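Local coordinates for protein beta-glucanase (Podospora anserina, PDB 4LE4) that probably hydrolyses beta-glucans as a glycoside hydrolase of family 131 and binds cellotriose, at residues G1-F9 with G228-L236. Residues are numbered along the deposited sequence; the frame is centred on the assembly and turned at random.
Sequences GTILWDGRF and GVYIESGSL
Arg8 lies alongside Tyr230, with its guanidinium over one face of the phenol ring. The two planes are 35° apart, and CZ of Arg8 sits 5.0 Å from the centroid of the Tyr230 ring, a cation-pi contact. Asp6 fixes the rotation of this guanidinium. Arg8 grips Asp6 side-on in a salt bridge, NE of Arg8 to OD1 of Asp6 and NH1 of Arg8 to OD2 of Asp6, each 3.0 Å. Both oxygens lie close to the guanidinium plane, but the carboxylate is tilted against it, and NH1 meets OD2 from above the carboxylate plane. OD1 of Asp6 also takes the backbone N of Arg8 in an Asx turn, so two donors hold it. A leucine in place of Arg8 would probably leave the Asp6 carboxylate without its charged mate and the Tyr230 face without its cation. The ring of His98, on strand 94-102, stacks with Tyr230. Ile3 reaches the Tyr230 ring more loosely, through CG1.

The backbones pair antiparallel, with strand 2-6 beside strand 222-233 in one sheet of the concanavalin-like fold of the GH131 domain. A classic beta bulge interrupts the pairing: Leu4 and Trp5 both face Ile231. O of Ile231 accepts from N of Leu4 at 2.8 Å and from N of Trp5 at 3.2 Å. In return, N of Ile231 gives a nearly straight bond to O of Trp5.

Ile3, Asp6, Tyr230 and Glu232 point to one sheet face, Trp5 and Ile231 to the other. CG of Trp5 is anti to its own N (chi1 167°), and the indole runs beside Val229. CG1 of Val229 meets the indole edge near its plane, 3.8 Å from CZ3 of Trp5. CD1 of Ile231 comes in obliquely, 3.6 Å from CE3 of Trp5. NE1 of the buried Trp5 bonds to O of Pro29, and Tyr30 meets the indole edge-to-face. Within the bulge, CD2 of Leu4 lies 3.6 Å from OG of Ser233.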
loop_
_atom_site.group_PDB
_atom_site.type_symbol
_atom_site.label_atom_id
_atom_site.label_comp_id
_atom_site.label_asym_id
_atom_site.label_seq_id
_atom_site.Cartn_x
_atom_site.Cartn_y
_atom_site.Cartn_z
ATOM N N GLY A 1 -7.289 11.118 18.211
ATOM C CA GLY A 1 -6.264 10.674 17.192
ATOM C C GLY A 1 -5.237 11.749 16.844
ATOM O O GLY A 1 -5.404 12.916 17.199
ATOM N N THR A 2 -4.164 11.355 16.162
ATOM C CA THR A 2 -3.114 12.285 15.766
ATOM C C THR A 2 -2.428 11.769 14.517
ATOM O O THR A 2 -1.878 10.672 14.527
ATOM C CB THR A 2 -2.018 12.398 16.827
ATOM O OG1 THR A 2 -2.583 12.826 18.069
ATOM C CG2 THR A 2 -0.960 13.391 16.377
ATOM N N ILE A 3 -2.439 12.553 13.448
ATOM C CA ILE A 3 -1.777 12.111 12.222
ATOM C C ILE A 3 -0.293 12.344 12.370
ATOM O O ILE A 3 0.134 13.496 12.519
ATOM C CB ILE A 3 -2.241 12.901 10.997
ATOM C CG1 ILE A 3 -3.716 12.625 10.750
ATOM C CG2 ILE A 3 -1.365 12.528 9.772
ATOM C CD1 ILE A 3 -4.339 13.492 9.644
ATOM N N LEU A 4 0.497 11.273 12.318
ATOM C CA LEU A 4 1.943 11.389 12.436
ATOM C C LEU A 4 2.547 11.727 11.089
ATOM O O LEU A 4 3.527 12.464 10.994
ATOM C CB LEU A 4 2.559 10.070 12.912
ATOM C CG LEU A 4 2.167 9.565 14.294
ATOM C CD1 LEU A 4 2.850 8.237 14.556
ATOM C CD2 LEU A 4 2.593 10.590 15.339
ATOM N N TRP A 5 1.975 11.154 10.037
ATOM C CA TRP A 5 2.475 11.403 8.696
ATOM C C TRP A 5 1.308 11.250 7.719
ATOM O O TRP A 5 0.481 10.347 7.846
ATOM C CB TRP A 5 3.610 10.430 8.362
ATOM C CG TRP A 5 3.967 10.401 6.889
ATOM C CD1 TRP A 5 4.847 11.209 6.236
ATOM C CD2 TRP A 5 3.451 9.486 5.910
ATOM N NE1 TRP A 5 4.927 10.850 4.901
ATOM C CE2 TRP A 5 4.075 9.794 4.680
ATOM C CE3 TRP A 5 2.528 8.429 5.962
ATOM C CZ2 TRP A 5 3.804 9.078 3.489
ATOM C CZ3 TRP A 5 2.251 7.698 4.752
ATOM C CH2 TRP A 5 2.895 8.043 3.553
ATOM N N ASP A 6 1.233 12.186 6.778
ATOM C CA ASP A 6 0.161 12.229 5.791
ATOM C C ASP A 6 0.679 11.899 4.388
ATOM O O ASP A 6 1.488 12.644 3.804
ATOM C CB ASP A 6 -0.458 13.627 5.783
ATOM C CG ASP A 6 -1.849 13.647 5.208
ATOM O OD1 ASP A 6 -2.116 12.841 4.282
ATOM O OD2 ASP A 6 -2.673 14.490 5.661
ATOM N N GLY A 7 0.183 10.794 3.825
ATOM C CA GLY A 7 0.638 10.430 2.507
ATOM C C GLY A 7 -0.495 10.502 1.512
ATOM O O GLY A 7 -0.466 9.802 0.509
ATOM N N ARG A 8 -1.462 11.381 1.753
ATOM C CA ARG A 8 -2.596 11.475 0.859
ATOM C C ARG A 8 -2.436 12.328 -0.392
ATOM O O ARG A 8 -3.374 12.434 -1.157
ATOM C CB ARG A 8 -3.821 11.890 1.660
ATOM C CG ARG A 8 -4.243 10.740 2.569
ATOM C CD ARG A 8 -5.350 11.102 3.482
ATOM N NE ARG A 8 -5.022 12.160 4.436
ATOM C CZ ARG A 8 -5.901 12.650 5.303
ATOM N NH1 ARG A 8 -5.544 13.609 6.154
ATOM N NH2 ARG A 8 -7.148 12.192 5.312
ATOM N N PHE A 9 -1.238 12.906 -0.561
ATOM C CA PHE A 9 -0.814 13.731 -1.704
ATOM C C PHE A 9 -1.541 15.086 -1.766
ATOM O O PHE A 9 -1.429 15.791 -2.765
ATOM C CB PHE A 9 -1.081 12.993 -3.026
ATOM C CG PHE A 9 -0.503 11.586 -3.101
ATOM C CD1 PHE A 9 0.846 11.385 -3.315
ATOM C CD2 PHE A 9 -1.335 10.474 -2.998
ATOM C CE1 PHE A 9 1.377 10.084 -3.430
ATOM C CE2 PHE A 9 -0.808 9.168 -3.115
ATOM C CZ PHE A 9 0.548 8.991 -3.331
ATOM N N GLY A 228 -5.986 7.659 0.551
ATOM C CA GLY A 228 -6.072 7.572 1.994
ATOM C C GLY A 228 -4.897 6.934 2.703
ATOM O O GLY A 228 -5.083 6.276 3.705
ATOM N N VAL A 229 -3.698 7.152 2.211
ATOM C CA VAL A 229 -2.514 6.594 2.850
ATOM C C VAL A 229 -2.015 7.567 3.932
ATOM O O VAL A 229 -1.679 8.690 3.617
ATOM C CB VAL A 229 -1.388 6.430 1.828
ATOM C CG1 VAL A 229 -0.134 5.835 2.526
ATOM C CG2 VAL A 229 -1.870 5.511 0.645
ATOM N N TYR A 230 -1.994 7.145 5.187
ATOM C CA TYR A 230 -1.494 7.994 6.280
ATOM C C TYR A 230 -1.233 7.137 7.517
ATOM O O TYR A 230 -1.658 5.980 7.605
ATOM C CB TYR A 230 -2.473 9.157 6.594
ATOM C CG TYR A 230 -3.813 8.770 7.205
ATOM C CD1 TYR A 230 -4.022 8.871 8.587
ATOM C CD2 TYR A 230 -4.882 8.329 6.406
ATOM C CE1 TYR A 230 -5.262 8.547 9.163
ATOM C CE2 TYR A 230 -6.122 8.001 6.976
ATOM C CZ TYR A 230 -6.292 8.119 8.358
ATOM O OH TYR A 230 -7.502 7.837 8.934
ATOM N N ILE A 231 -0.498 7.696 8.461
ATOM C CA ILE A 231 -0.144 6.974 9.675
ATOM C C ILE A 231 -0.564 7.811 10.872
ATOM O O ILE A 231 -0.258 8.998 10.932
ATOM C CB ILE A 231 1.362 6.740 9.745
ATOM C CG1 ILE A 231 1.814 5.830 8.581
ATOM C CG2 ILE A 231 1.692 6.085 11.089
ATOM C CD1 ILE A 231 3.363 5.849 8.338
ATOM N N GLU A 232 -1.258 7.193 11.822
ATOM C CA GLU A 232 -1.725 7.937 12.986
ATOM C C GLU A 232 -1.450 7.167 14.282
ATOM O O GLU A 232 -1.195 5.957 14.269
ATOM C CB GLU A 232 -3.224 8.248 12.815
ATOM C CG GLU A 232 -4.143 7.224 13.367
ATOM C CD GLU A 232 -5.610 7.418 13.003
ATOM O OE1 GLU A 232 -6.135 8.543 13.050
ATOM O OE2 GLU A 232 -6.254 6.407 12.691
ATOM N N SER A 233 -1.461 7.879 15.406
ATOM C CA SER A 233 -1.233 7.214 16.682
ATOM C C SER A 233 -2.325 7.620 17.638
ATOM O O SER A 233 -3.104 8.528 17.339
ATOM C CB SER A 233 0.111 7.612 17.284
ATOM O OG SER A 233 0.144 9.012 17.485
ATOM N N GLY A 234 -2.362 6.938 18.783
ATOM C CA GLY A 234 -3.346 7.213 19.808
ATOM C C GLY A 234 -4.756 7.342 19.272
ATOM O O GLY A 234 -5.210 8.448 18.984
ATOM N N SER A 235 -5.449 6.225 19.124
ATOM C CA SER A 235 -6.829 6.214 18.639
ATOM C C SER A 235 -6.945 6.061 17.118
ATOM O O SER A 235 -6.382 6.826 16.338
ATOM C CB SER A 235 -7.568 7.474 19.100
ATOM O OG SER A 235 -8.966 7.335 18.949
ATOM N N LEU A 236 -7.686 5.046 16.712
ATOM C CA LEU A 236 -7.881 4.757 15.304
ATOM C C LEU A 236 -9.082 5.476 14.713
ATOM O O LEU A 236 -10.173 5.486 15.286
ATOM C CB LEU A 236 -8.084 3.263 15.125
ATOM C CG LEU A 236 -8.547 2.840 13.733
ATOM C CD1 LEU A 236 -7.479 3.181 12.687
ATOM C CD2 LEU A 236 -8.830 1.363 13.773
HETATM O O HOH W 1 -6.207 10.576 20.676
HETATM O O HOH W 2 -2.911 8.302 -0.361
HETATM O O HOH W 3 -4.821 10.022 -1.633
#